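Local coordinates for protein 3-oxo-tetronate kinase (Cupriavidus necator, PDB 5DMH) that catalyses the ATP-dependent phosphorylation of 3-oxo-tetronate to 3-oxo-tetronate 4-phosphate, as a member of the four-carbon acid sugar kinase family, at residues I37-T45 with G392-Q401; V59-V70 with V400-I410. All coordinates share one frame; numbering follows the deposited sequence.

How the interactions relate
Interactions 1 and 2 illustrate how two domains can be joined by neighbouring contacts of different kinds. In both, a segment of the sugar-binding N-terminal domain meets one of the nucleotide-binding C-terminal domain, and along the chain the order is 37-45, 59-70, 392-401, 400-410. Helix 393-403 serves both: its start and flank pack on helix 41-53 in interaction 1, while its last turn leads into strand 407-415, which pairs with strand 58-62 in interaction 2. The centres of the two contacts lie about 12 Å apart, and Phe41 CE2 touches Ile62 CG2 at 3.6 Å. The interface therefore runs continuously from the ADP phosphates to the strand pairing between domains.

Interaction 1 of 2, residues I37-T45 with G392-Q401; sequences IADDFTGAT and GGETSGAVVQ. With ADP (adenosine-5'-diphosphate), chain C.
The phosphate-binding start of helix 393-403 meets the start of helix 41-53 here, the two short helical segments crossing at 96° with Phe41 as a knob among Ser396, Gly397, Val400 and Gln401. Gly397 CA stands over the centre of the Phe41 ring, nearly on its normal and 3.6 Å from the centroid, a CH-pi contact. Val400 fills the ring edge: its CB is 3.6 Å from Phe41 CD2, and CG1 lies in the ring plane. The Gln401 amide is turned 82° from the ring, and its CG reaches Phe41 CZ.

One turn back along helix 393-403, Ser396 OG lies 3.2 Å from Thr42 CG2. Thr42 OG1 sits between the backbone N and the carbonyl carbon (chi1 60°), facing Gly393 CA, which puts CG2 anti to the carbonyl carbon, against the serine. Ser396 OG donates to Gly392 O, which also accepts from Ser396 N on the opposite face of its plane. Asp40 caps helix 41-53 by accepting from Gly43 N at OD1, while its OD2 approaches Gly393 CA at 3.5 Å and forms a salt bridge with Arg86. A water accepts from Phe41 N and donates to Gly393 O, bridging the backbones.

The diphosphate of ADP sits at the N-terminal end of helix 393-403. Gly393 N donates to ADP O1B and Glu394 N to ADP O2A, the latter at 2.8 Å, while Thr395 grips ADP O1A through both N and OG1. Backbone amides at a helix N-terminus gathered round phosphate oxygens are a classic nucleotide-binding arrangement, here built on a Gly-Gly-Glu-Thr sequence and backed by the sugar-binding domain.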
loop_
_atom_site.group_PDB
_atom_site.type_symbol
_atom_site.label_atom_id
_atom_site.label_comp_id
_atom_site.label_asym_id
_atom_site.label_seq_id
_atom_site.Cartn_x
_atom_site.Cartn_y
_atom_site.Cartn_z
ATOM N N ILE A 37 -8.067 6.030 -3.171
ATOM C CA ILE A 37 -6.846 6.406 -3.836
ATOM C C ILE A 37 -5.705 5.956 -2.955
ATOM O O ILE A 37 -5.572 6.455 -1.833
ATOM C CB ILE A 37 -6.792 7.914 -3.997
ATOM C CG1 ILE A 37 -7.983 8.374 -4.846
ATOM C CG2 ILE A 37 -5.491 8.320 -4.628
ATOM C CD1 ILE A 37 -8.184 9.876 -4.805
ATOM N N ALA A 38 -4.885 5.034 -3.463
ATOM C CA ALA A 38 -3.761 4.496 -2.704
ATOM C C ALA A 38 -2.410 4.982 -3.251
ATOM O O ALA A 38 -2.179 4.992 -4.473
ATOM C CB ALA A 38 -3.806 2.964 -2.692
ATOM N N ASP A 39 -1.533 5.390 -2.344
ATOM C CA ASP A 39 -0.241 5.927 -2.722
ATOM C C ASP A 39 0.848 4.896 -3.093
ATOM O O ASP A 39 1.964 5.275 -3.425
ATOM C CB ASP A 39 0.279 6.906 -1.677
ATOM C CG ASP A 39 0.893 6.241 -0.442
ATOM O OD1 ASP A 39 0.682 5.048 -0.165
ATOM O OD2 ASP A 39 1.623 6.968 0.256
ATOM N N ASP A 40 0.532 3.610 -2.995
ATOM C CA ASP A 40 1.405 2.568 -3.514
ATOM C C ASP A 40 0.611 1.336 -3.894
ATOM O O ASP A 40 -0.558 1.178 -3.504
ATOM C CB ASP A 40 2.639 2.285 -2.618
ATOM C CG ASP A 40 2.373 1.426 -1.390
ATOM O OD1 ASP A 40 1.231 1.071 -1.011
ATOM O OD2 ASP A 40 3.409 1.160 -0.732
ATOM N N PHE A 41 1.226 0.477 -4.704
ATOM C CA PHE A 41 0.481 -0.621 -5.296
ATOM C C PHE A 41 0.226 -1.747 -4.277
ATOM O O PHE A 41 -0.819 -2.423 -4.332
ATOM C CB PHE A 41 1.221 -1.195 -6.509
ATOM C CG PHE A 41 1.131 -0.371 -7.759
ATOM C CD1 PHE A 41 0.991 1.018 -7.729
ATOM C CD2 PHE A 41 1.207 -0.998 -8.983
ATOM C CE1 PHE A 41 0.932 1.740 -8.867
ATOM C CE2 PHE A 41 1.146 -0.280 -10.138
ATOM C CZ PHE A 41 1.009 1.087 -10.096
ATOM N N THR A 42 1.158 -1.977 -3.348
ATOM C CA THR A 42 0.911 -3.004 -2.338
ATOM C C THR A 42 -0.223 -2.539 -1.391
ATOM O O THR A 42 -1.104 -3.317 -1.041
ATOM C CB THR A 42 2.138 -3.298 -1.495
ATOM O OG1 THR A 42 2.540 -2.113 -0.825
ATOM C CG2 THR A 42 3.302 -3.839 -2.335
ATOM N N GLY A 43 -0.196 -1.255 -1.041
ATOM C CA GLY A 43 -1.235 -0.648 -0.216
ATOM C C GLY A 43 -2.629 -0.698 -0.828
ATOM O O GLY A 43 -3.618 -0.931 -0.129
ATOM N N ALA A 44 -2.721 -0.498 -2.140
ATOM C CA ALA A 44 -3.969 -0.711 -2.842
ATOM C C ALA A 44 -4.513 -2.142 -2.612
ATOM O O ALA A 44 -5.713 -2.322 -2.341
ATOM C CB ALA A 44 -3.774 -0.446 -4.331
ATOM N N THR A 45 -3.658 -3.172 -2.742
ATOM C CA THR A 45 -4.138 -4.543 -2.549
ATOM C C THR A 45 -4.536 -4.809 -1.088
ATOM O O THR A 45 -5.496 -5.538 -0.836
ATOM C CB THR A 45 -3.136 -5.654 -3.038
ATOM O OG1 THR A 45 -2.083 -5.837 -2.088
ATOM C CG2 THR A 45 -2.574 -5.370 -4.433
ATOM N N GLY A 392 7.901 -5.104 -1.660
ATOM C CA GLY A 392 8.170 -3.685 -1.657
ATOM C C GLY A 392 7.093 -2.879 -2.388
ATOM O O GLY A 392 6.627 -3.253 -3.465
ATOM N N GLY A 393 6.691 -1.774 -1.782
ATOM C CA GLY A 393 5.665 -0.898 -2.355
ATOM C C GLY A 393 6.035 -0.238 -3.680
ATOM O O GLY A 393 5.373 -0.430 -4.734
ATOM N N GLU A 394 7.095 0.563 -3.639
ATOM C CA GLU A 394 7.617 1.193 -4.843
ATOM C C GLU A 394 8.038 0.127 -5.833
ATOM O O GLU A 394 7.877 0.283 -7.042
ATOM C CB GLU A 394 8.826 2.071 -4.526
ATOM C CG GLU A 394 8.535 3.185 -3.552
ATOM C CD GLU A 394 7.510 4.176 -4.060
ATOM O OE1 GLU A 394 7.521 4.492 -5.263
ATOM O OE2 GLU A 394 6.694 4.622 -3.246
ATOM N N THR A 395 8.612 -0.948 -5.313
ATOM C CA THR A 395 9.074 -2.006 -6.173
ATOM C C THR A 395 7.869 -2.546 -6.966
ATOM O O THR A 395 7.947 -2.772 -8.178
ATOM C CB THR A 395 9.793 -3.145 -5.387
ATOM O OG1 THR A 395 10.936 -2.618 -4.703
ATOM C CG2 THR A 395 10.252 -4.267 -6.343
ATOM N N SER A 396 6.763 -2.769 -6.275
ATOM C CA SER A 396 5.552 -3.295 -6.923
ATOM C C SER A 396 4.990 -2.330 -7.957
ATOM O O SER A 396 4.507 -2.751 -9.023
ATOM C CB SER A 396 4.485 -3.602 -5.885
ATOM O OG SER A 396 4.874 -4.660 -5.049
ATOM N N GLY A 397 5.051 -1.033 -7.653
ATOM C CA GLY A 397 4.627 -0.012 -8.600
ATOM C C GLY A 397 5.416 -0.117 -9.893
ATOM O O GLY A 397 4.828 -0.121 -11.000
ATOM N N ALA A 398 6.747 -0.210 -9.770
ATOM C CA ALA A 398 7.611 -0.325 -10.948
ATOM C C ALA A 398 7.321 -1.599 -11.732
ATOM O O ALA A 398 7.115 -1.565 -12.951
ATOM C CB ALA A 398 9.071 -0.257 -10.570
ATOM N N VAL A 399 7.286 -2.723 -11.030
ATOM C CA VAL A 399 7.080 -3.993 -11.673
ATOM C C VAL A 399 5.732 -4.101 -12.385
ATOM O O VAL A 399 5.668 -4.514 -13.533
ATOM C CB VAL A 399 7.219 -5.134 -10.670
ATOM C CG1 VAL A 399 6.630 -6.414 -11.238
ATOM C CG2 VAL A 399 8.655 -5.272 -10.279
ATOM N N VAL A 400 4.656 -3.705 -11.707
ATOM C CA VAL A 400 3.336 -3.868 -12.253
ATOM C C VAL A 400 3.115 -2.927 -13.431
ATOM O O VAL A 400 2.463 -3.286 -14.427
ATOM C CB VAL A 400 2.284 -3.679 -11.145
ATOM C CG1 VAL A 400 0.876 -3.663 -11.706
ATOM C CG2 VAL A 400 2.430 -4.789 -10.119
ATOM N N GLN A 401 3.692 -1.733 -13.359
ATOM C CA GLN A 401 3.623 -0.841 -14.506
ATOM C C GLN A 401 4.398 -1.439 -15.696
ATOM O O GLN A 401 3.936 -1.334 -16.844
ATOM C CB GLN A 401 4.114 0.561 -14.134
ATOM C CG GLN A 401 3.070 1.355 -13.305
ATOM C CD GLN A 401 3.556 2.746 -12.848
ATOM O OE1 GLN A 401 4.743 2.968 -12.634
ATOM N NE2 GLN A 401 2.627 3.679 -12.716
HETATM P PB ADP C . 9.027 -0.987 1.262
HETATM O O1B ADP C . 7.694 -1.649 0.932
HETATM O O2B ADP C . 9.856 -1.850 2.198
HETATM O O3B ADP C . 8.895 0.463 1.703
HETATM P PA ADP C . 9.858 -0.153 -1.419
HETATM O O1A ADP C . 10.081 -1.032 -2.586
HETATM O O2A ADP C . 8.683 0.761 -1.334
HETATM O O3A ADP C . 9.931 -1.091 -0.090
HETATM O "O5'" ADP C . 11.101 0.837 -1.202
HETATM C "C5'" ADP C . 12.435 0.358 -1.099
HETATM C "C4'" ADP C . 13.356 1.309 -1.856
HETATM O "O4'" ADP C . 14.702 1.061 -1.482
HETATM C "C3'" ADP C . 13.271 1.100 -3.363
HETATM O "O3'" ADP C . 13.412 2.348 -4.069
HETATM C "C2'" ADP C . 14.442 0.205 -3.621
HETATM O "O2'" ADP C . 14.828 0.187 -4.979
HETATM C "C1'" ADP C . 15.450 0.786 -2.660
HETATM N N9 ADP C . 16.511 -0.181 -2.400
HETATM C C8 ADP C . 16.373 -1.515 -2.204
HETATM N N7 ADP C . 17.568 -2.099 -2.028
HETATM C C5 ADP C . 18.489 -1.110 -2.118
HETATM C C6 ADP C . 19.948 -1.051 -2.051
HETATM N N6 ADP C . 20.613 -2.200 -1.810
HETATM N N1 ADP C . 20.541 0.152 -2.179
HETATM C C2 ADP C . 19.839 1.285 -2.391
HETATM N N3 ADP C . 18.490 1.320 -2.490
HETATM C C4 ADP C . 17.791 0.152 -2.372
HETATM O O HOH W 1 4.219 4.034 -4.681
HETATM O O HOH W 2 6.019 2.548 -1.081
HETATM O O HOH W 3 3.744 1.581 -5.697
#

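Interaction 2 of 2, residues V59-V70 with V400-I410; sequences VQTIGLPDVGAV and VQALGVRALRI
Strands 59-62 and 407-410 run antiparallel, the axes of these short segments coming within 4.7 Å at 156° between directions, with Gln60 and Leu408 as a hydrogen-bonded pair. Leu408 N donates to Gln60 O at 2.8 Å, whereas the return bond from Gln60 N to Leu408 O is longer, 3.3 Å. Next along, Ile62 N reaches Arg406 O at 2.9 Å in a nearly straight N-H line, but from well above the carbonyl plane. A water donates to both Ile62 O and Arg406 O, linking the two carbonyls just past the paired residues. Between these bonds, Thr61 and Ala407 form a non-hydrogen-bonded pair.

Ile62 carries most of the apolar contact. Its CB presses on Val405 O at 3.3 Å, and CG1, placed beside its own backbone N by chi1 of -57°, meets Val405 CG1. Beyond it, CD1 touches Val400 CG1 at 4.0 Å, the two side chains crossing at about a right angle. Gln60 is stretched out alongside Leu408, both pointing the same way; its NE2 lies 3.9 Å from Leu408 CD1 and is a buried nitrogen without a polar partner in the model. Ile410 CD1 meets the other end of this amide at OE1. On the sheet face of Thr61 and Ala407, Val70 returns from the loop to set CG2 against Ala407 CB at 3.8 Å.

Strand 58-62 has strand 78-82 as its other neighbour, and strand 418-423 lies on the other side of strand 407-415. Helix 41-53 packs on the side of Gln60 and Ile62, bringing Ala44, Thr45 and Phe41 against the pairing that joins the two domains.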
loop_
_atom_site.group_PDB
_atom_site.type_symbol
_atom_site.label_atom_id
_atom_site.label_comp_id
_atom_site.label_asym_id
_atom_site.label_seq_id
_atom_site.Cartn_x
_atom_site.Cartn_y
_atom_site.Cartn_z
ATOM N N VAL A 59 -12.806 -3.612 -7.109
ATOM C CA VAL A 59 -11.887 -3.699 -8.238
ATOM C C VAL A 59 -10.728 -2.719 -8.041
ATOM O O VAL A 59 -10.928 -1.561 -7.668
ATOM C CB VAL A 59 -12.600 -3.421 -9.576
ATOM C CG1 VAL A 59 -11.575 -3.217 -10.703
ATOM C CG2 VAL A 59 -13.564 -4.568 -9.917
ATOM N N GLN A 60 -9.507 -3.209 -8.238
ATOM C CA GLN A 60 -8.323 -2.363 -8.167
ATOM C C GLN A 60 -7.893 -2.022 -9.586
ATOM O O GLN A 60 -7.735 -2.916 -10.419
ATOM C CB GLN A 60 -7.175 -3.064 -7.441
ATOM C CG GLN A 60 -5.871 -2.326 -7.565
ATOM C CD GLN A 60 -4.834 -2.840 -6.610
ATOM O OE1 GLN A 60 -5.170 -3.409 -5.571
ATOM N NE2 GLN A 60 -3.566 -2.642 -6.943
ATOM N N THR A 61 -7.724 -0.732 -9.864
ATOM C CA THR A 61 -7.240 -0.294 -11.159
ATOM C C THR A 61 -5.821 0.207 -11.006
ATOM O O THR A 61 -5.440 0.711 -9.958
ATOM C CB THR A 61 -8.111 0.842 -11.762
ATOM O OG1 THR A 61 -8.015 2.011 -10.943
ATOM C CG2 THR A 61 -9.557 0.406 -11.902
ATOM N N ILE A 62 -5.027 0.032 -12.049
ATOM C CA ILE A 62 -3.674 0.532 -12.057
ATOM C C ILE A 62 -3.765 1.878 -12.737
ATOM O O ILE A 62 -3.971 1.955 -13.939
ATOM C CB ILE A 62 -2.719 -0.425 -12.808
ATOM C CG1 ILE A 62 -2.764 -1.810 -12.195
ATOM C CG2 ILE A 62 -1.305 0.105 -12.754
ATOM C CD1 ILE A 62 -2.501 -1.834 -10.683
ATOM N N GLY A 63 -3.705 2.946 -11.941
ATOM C CA GLY A 63 -4.031 4.266 -12.438
ATOM C C GLY A 63 -5.444 4.283 -12.960
ATOM O O GLY A 63 -6.311 3.502 -12.511
ATOM N N LEU A 64 -5.688 5.166 -13.919
ATOM C CA LEU A 64 -7.013 5.330 -14.469
ATOM C C LEU A 64 -7.163 4.577 -15.785
ATOM O O LEU A 64 -6.373 4.768 -16.708
ATOM C CB LEU A 64 -7.294 6.812 -14.658
ATOM C CG LEU A 64 -7.091 7.639 -13.394
ATOM C CD1 LEU A 64 -7.465 9.094 -13.659
ATOM C CD2 LEU A 64 -7.917 7.054 -12.244
ATOM N N PRO A 65 -8.176 3.701 -15.862
ATOM C CA PRO A 65 -8.348 2.881 -17.059
ATOM C C PRO A 65 -9.006 3.676 -18.164
ATOM O O PRO A 65 -9.860 4.512 -17.880
ATOM C CB PRO A 65 -9.303 1.766 -16.599
ATOM C CG PRO A 65 -9.827 2.182 -15.230
ATOM C CD PRO A 65 -9.275 3.524 -14.897
ATOM N N ASP A 66 -8.607 3.428 -19.403
ATOM C CA ASP A 66 -9.362 3.917 -20.540
ATOM C C ASP A 66 -10.738 3.263 -20.471
ATOM O O ASP A 66 -10.892 2.182 -19.892
ATOM C CB ASP A 66 -8.654 3.569 -21.855
ATOM C CG ASP A 66 -7.765 4.699 -22.359
ATOM O OD1 ASP A 66 -7.247 5.472 -21.523
ATOM O OD2 ASP A 66 -7.593 4.822 -23.592
ATOM N N VAL A 67 -11.746 3.934 -21.014
ATOM C CA VAL A 67 -13.053 3.317 -21.169
ATOM C C VAL A 67 -12.943 2.440 -22.410
ATOM O O VAL A 67 -12.332 2.869 -23.388
ATOM C CB VAL A 67 -14.167 4.380 -21.374
ATOM C CG1 VAL A 67 -13.915 5.199 -22.634
ATOM C CG2 VAL A 67 -15.546 3.729 -21.445
ATOM N N GLY A 68 -13.467 1.214 -22.403
ATOM C CA GLY A 68 -13.941 0.503 -21.231
ATOM C C GLY A 68 -13.001 -0.684 -21.105
ATOM O O GLY A 68 -13.399 -1.845 -21.224
ATOM N N ALA A 69 -11.727 -0.356 -20.900
ATOM C CA ALA A 69 -10.635 -1.324 -20.870
ATOM C C ALA A 69 -10.722 -2.271 -19.672
ATOM O O ALA A 69 -10.078 -3.321 -19.653
ATOM C CB ALA A 69 -9.302 -0.582 -20.857
ATOM N N VAL A 70 -11.501 -1.888 -18.668
ATOM C CA VAL A 70 -11.714 -2.735 -17.502
ATOM C C VAL A 70 -13.201 -3.069 -17.438
ATOM O O VAL A 70 -14.057 -2.186 -17.533
ATOM C CB VAL A 70 -11.202 -2.064 -16.203
ATOM C CG1 VAL A 70 -11.506 -2.936 -14.996
ATOM C CG2 VAL A 70 -9.703 -1.799 -16.312
ATOM N N VAL A 400 4.656 -3.705 -11.707
ATOM C CA VAL A 400 3.336 -3.868 -12.253
ATOM C C VAL A 400 3.115 -2.927 -13.431
ATOM O O VAL A 400 2.463 -3.286 -14.427
ATOM C CB VAL A 400 2.284 -3.679 -11.145
ATOM C CG1 VAL A 400 0.876 -3.663 -11.706
ATOM C CG2 VAL A 400 2.430 -4.789 -10.119
ATOM N N GLN A 401 3.692 -1.733 -13.359
ATOM C CA GLN A 401 3.623 -0.841 -14.506
ATOM C C GLN A 401 4.398 -1.439 -15.696
ATOM O O GLN A 401 3.936 -1.334 -16.844
ATOM C CB GLN A 401 4.114 0.561 -14.134
ATOM C CG GLN A 401 3.070 1.355 -13.305
ATOM C CD GLN A 401 3.556 2.746 -12.848
ATOM O OE1 GLN A 401 4.743 2.968 -12.634
ATOM N NE2 GLN A 401 2.627 3.679 -12.716
ATOM N N ALA A 402 5.546 -2.058 -15.450
ATOM C CA ALA A 402 6.353 -2.628 -16.545
ATOM C C ALA A 402 5.637 -3.827 -17.176
ATOM O O ALA A 402 5.802 -4.109 -18.373
ATOM C CB ALA A 402 7.732 -3.033 -16.040
ATOM N N LEU A 403 4.863 -4.548 -16.365
ATOM C CA LEU A 403 4.026 -5.648 -16.859
ATOM C C LEU A 403 2.794 -5.214 -17.643
ATOM O O LEU A 403 2.135 -6.045 -18.285
ATOM C CB LEU A 403 3.558 -6.522 -15.699
ATOM C CG LEU A 403 4.609 -7.346 -14.962
ATOM C CD1 LEU A 403 4.001 -7.947 -13.715
ATOM C CD2 LEU A 403 5.189 -8.434 -15.858
ATOM N N GLY A 404 2.447 -3.935 -17.599
ATOM C CA GLY A 404 1.314 -3.442 -18.354
ATOM C C GLY A 404 -0.051 -3.818 -17.790
ATOM O O GLY A 404 -1.044 -3.765 -18.497
ATOM N N VAL A 405 -0.099 -4.155 -16.506
ATOM C CA VAL A 405 -1.335 -4.566 -15.856
ATOM C C VAL A 405 -2.284 -3.375 -15.768
ATOM O O VAL A 405 -1.869 -2.300 -15.360
ATOM C CB VAL A 405 -1.039 -5.097 -14.454
ATOM C CG1 VAL A 405 -2.307 -5.414 -13.703
ATOM C CG2 VAL A 405 -0.144 -6.339 -14.556
ATOM N N ARG A 406 -3.546 -3.581 -16.120
ATOM C CA ARG A 406 -4.532 -2.505 -16.060
ATOM C C ARG A 406 -5.423 -2.549 -14.812
ATOM O O ARG A 406 -5.912 -1.511 -14.356
ATOM C CB ARG A 406 -5.394 -2.503 -17.334
ATOM C CG ARG A 406 -4.610 -2.087 -18.581
ATOM C CD ARG A 406 -5.368 -2.387 -19.874
ATOM N NE ARG A 406 -4.506 -2.216 -21.045
ATOM C CZ ARG A 406 -4.892 -2.396 -22.306
ATOM N NH1 ARG A 406 -6.141 -2.752 -22.589
ATOM N NH2 ARG A 406 -4.022 -2.219 -23.291
ATOM N N ALA A 407 -5.637 -3.743 -14.270
ATOM C CA ALA A 407 -6.543 -3.901 -13.132
ATOM C C ALA A 407 -6.318 -5.270 -12.519
ATOM O O ALA A 407 -5.769 -6.153 -13.168
ATOM C CB ALA A 407 -7.987 -3.729 -13.571
ATOM N N LEU A 408 -6.719 -5.422 -11.262
ATOM C CA LEU A 408 -6.531 -6.652 -10.508
ATOM C C LEU A 408 -7.846 -7.034 -9.830
ATOM O O LEU A 408 -8.605 -6.166 -9.350
ATOM C CB LEU A 408 -5.451 -6.483 -9.442
ATOM C CG LEU A 408 -4.021 -6.288 -9.939
ATOM C CD1 LEU A 408 -3.073 -5.983 -8.805
ATOM C CD2 LEU A 408 -3.590 -7.512 -10.711
ATOM N N ARG A 409 -8.087 -8.345 -9.802
ATOM C CA ARG A 409 -9.141 -8.952 -9.002
ATOM C C ARG A 409 -8.513 -9.466 -7.704
ATOM O O ARG A 409 -7.447 -10.054 -7.723
ATOM C CB ARG A 409 -9.782 -10.125 -9.757
ATOM C CG ARG A 409 -10.874 -10.784 -8.945
ATOM C CD ARG A 409 -11.999 -11.285 -9.817
ATOM N NE ARG A 409 -11.663 -12.546 -10.459
ATOM C CZ ARG A 409 -12.146 -13.737 -10.099
ATOM N NH1 ARG A 409 -12.992 -13.858 -9.084
ATOM N NH2 ARG A 409 -11.779 -14.824 -10.767
ATOM N N ILE A 410 -9.189 -9.250 -6.584
ATOM C CA ILE A 410 -8.647 -9.586 -5.273
ATOM C C ILE A 410 -9.069 -10.982 -4.829
ATOM O O ILE A 410 -10.253 -11.295 -4.774
ATOM C CB ILE A 410 -9.116 -8.531 -4.235
ATOM C CG1 ILE A 410 -8.910 -7.110 -4.796
ATOM C CG2 ILE A 410 -8.398 -8.697 -2.916
ATOM C CD1 ILE A 410 -7.457 -6.772 -5.199
HETATM O O HOH W 4 -5.895 1.049 -15.679
#